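Local coordinates for Rbam17540 (PDB 2YOY), which probably cleaves crystalline polysaccharide oxidatively, as a copper-dependent lytic polysaccharide monooxygenase of the CBM33 family, at residues D137-L140 with T141-I144. Numbering follows the deposited sequence.
Sequences DTNL and THKI
Inside the bend that leads into strand 141-146, the His142 ring reaches back to Asn139 and meets both its backbone and its side chain. NE2 of His142 gives a weak, bent hydrogen bond to Asn139 O, 3.1 Å long with an N-H...O angle of 128°. The Asn139 amide packs against the same part of the ring: its CG lies in the ring plane, at the edge, 3.7 Å from His142 CD2, and the two flat groups stand almost perpendicular, 85° apart. With Asn139 CG swung opposite the backbone N (chi1 -170°), the amide is carried to that edge. At its other nitrogen, ND1, the imidazole is hydrogen-bonded to Tyr105 OH, while the rings of Trp92 and Trp103 and the side chain of Val129 crowd round it. This is where a loop enters the edge strand of a three-stranded antiparallel sheet in the immunoglobulin-like beta-sandwich of these monooxygenases; backbone hydrogen bonds join Leu140 to Trp92 and His142 to Phe90 of strand 86-94. An alanine in place of Asn139 would probably leave a gap where the amide now meets the CD2 edge. The solvent side is looser: Leu140 and Thr141 are exposed, and beyond the peptide link they meet little, Thr141 OG1 lying 4.1 Å from Leu140 CB. That hydroxyl is hydrogen-bonded to Thr91 OG1 on the adjoining strand.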
ATOM      1  N   ASP A 137      -6.514   8.459  13.423  1.00 20.63           N
ATOM      2  CA  ASP A 137      -7.897   8.705  13.036  1.00 25.74           C
ATOM      3  C   ASP A 137      -8.352  10.136  13.287  1.00 24.32           C
ATOM      4  O   ASP A 137      -9.504  10.456  13.012  1.00 22.61           O
ATOM      5  CB  ASP A 137      -8.854   7.666  13.656  1.00 29.65           C
ATOM      6  CG  ASP A 137      -8.788   7.607  15.173  1.00 37.05           C
ATOM      7  OD1 ASP A 137      -8.009   8.351  15.799  1.00 29.39           O
ATOM      8  OD2 ASP A 137      -9.531   6.787  15.736  1.00 42.25           O
ATOM      9  N   THR A 138      -7.458  11.023  13.716  1.00 20.93           N
ATOM     10  CA  THR A 138      -7.761  12.449  13.598  1.00 24.99           C
ATOM     11  C   THR A 138      -7.591  12.987  12.151  1.00 25.52           C
ATOM     12  O   THR A 138      -7.911  14.133  11.891  1.00 21.41           O
ATOM     13  CB  THR A 138      -6.967  13.335  14.576  1.00 33.04           C
ATOM     14  OG1 THR A 138      -5.585  13.356  14.205  1.00 24.18           O
ATOM     15  CG2 THR A 138      -7.132  12.856  16.002  1.00 29.74           C
ATOM     16  N   ASN A 139      -7.063  12.172  11.229  1.00 18.82           N
ATOM     17  CA  ASN A 139      -7.025  12.521   9.806  1.00 18.20           C
ATOM     18  C   ASN A 139      -7.163  11.245   8.965  1.00 13.58           C
ATOM     19  O   ASN A 139      -6.178  10.747   8.451  1.00 14.93           O
ATOM     20  CB  ASN A 139      -5.728  13.271   9.459  1.00 16.87           C
ATOM     21  CG  ASN A 139      -5.745  13.855   8.067  1.00 15.62           C
ATOM     22  OD1 ASN A 139      -6.780  13.804   7.375  1.00 23.26           O
ATOM     23  ND2 ASN A 139      -4.643  14.438   7.654  1.00 18.90           N
ATOM     24  N   LEU A 140      -8.394  10.755   8.816  1.00 13.02           N
ATOM     25  CA  LEU A 140      -8.684   9.475   8.132  1.00 13.39           C
ATOM     26  C   LEU A 140      -8.409   9.441   6.635  1.00 16.81           C
ATOM     27  O   LEU A 140      -7.979   8.399   6.093  1.00 12.49           O
ATOM     28  CB  LEU A 140     -10.156   9.096   8.330  1.00 18.44           C
ATOM     29  CG  LEU A 140     -10.493   8.620   9.741  1.00 23.34           C
ATOM     30  CD1 LEU A 140     -12.000   8.698   9.949  1.00 21.02           C
ATOM     31  CD2 LEU A 140      -9.974   7.220  10.012  1.00 23.22           C
ATOM     32  N   THR A 141      -8.652  10.564   5.979  1.00 14.19           N
ATOM     33  CA  THR A 141      -8.702  10.649   4.506  1.00 15.91           C
ATOM     34  C   THR A 141      -7.790  11.759   4.013  1.00 11.10           C
ATOM     35  O   THR A 141      -7.840  12.867   4.532  1.00 14.19           O
ATOM     36  CB  THR A 141     -10.146  10.953   4.063  1.00 11.92           C
ATOM     37  OG1 THR A 141     -10.997   9.867   4.427  1.00 14.59           O
ATOM     38  CG2 THR A 141     -10.260  11.163   2.553  1.00 13.83           C
ATOM     39  N   HIS A 142      -6.925  11.448   3.033  1.00  7.38           N
ATOM     40  CA  HIS A 142      -5.954  12.364   2.512  1.00  5.25           C
ATOM     41  C   HIS A 142      -6.226  12.683   1.050  1.00  8.23           C
ATOM     42  O   HIS A 142      -6.556  11.791   0.275  1.00 13.82           O
ATOM     43  CB  HIS A 142      -4.565  11.716   2.618  1.00 12.53           C
ATOM     44  CG  HIS A 142      -4.278  11.221   3.992  1.00 15.69           C
ATOM     45  ND1 HIS A 142      -3.737   9.985   4.235  1.00 13.68           N
ATOM     46  CD2 HIS A 142      -4.566  11.750   5.205  1.00 18.20           C
ATOM     47  CE1 HIS A 142      -3.645   9.791   5.531  1.00  9.53           C
ATOM     48  NE2 HIS A 142      -4.162  10.836   6.147  1.00 17.21           N
ATOM     49  N   LYS A 143      -6.024  13.939   0.677  1.00  9.29           N
ATOM     50  CA  LYS A 143      -6.211  14.399  -0.718  1.00  8.59           C
ATOM     51  C   LYS A 143      -4.862  14.522  -1.328  1.00 15.26           C
ATOM     52  O   LYS A 143      -4.076  15.331  -0.900  1.00 10.52           O
ATOM     53  CB  LYS A 143      -6.858  15.774  -0.697  1.00 18.35           C
ATOM     54  CG  LYS A 143      -7.229  16.331  -2.058  1.00 23.56           C
ATOM     55  CD  LYS A 143      -7.863  17.699  -1.853  1.00 43.32           C
ATOM     56  CE  LYS A 143      -8.109  18.433  -3.154  1.00 34.32           C
ATOM     57  NZ  LYS A 143      -8.272  19.872  -2.861  1.00 38.14           N
ATOM     58  N   ILE A 144      -4.612  13.653  -2.298  1.00  7.88           N
ATOM     59  CA  ILE A 144      -3.338  13.507  -2.945  1.00 10.50           C
ATOM     60  C   ILE A 144      -3.546  13.687  -4.459  1.00 13.92           C
ATOM     61  O   ILE A 144      -4.490  13.119  -5.075  1.00 11.37           O
ATOM     62  CB  ILE A 144      -2.788  12.132  -2.638  1.00  8.77           C
ATOM     63  CG1 ILE A 144      -2.575  11.894  -1.128  1.00 11.17           C
ATOM     64  CG2 ILE A 144      -1.469  11.868  -3.363  1.00  9.21           C
ATOM     65  CD1 ILE A 144      -1.491  12.722  -0.461  1.00  6.25           C
TER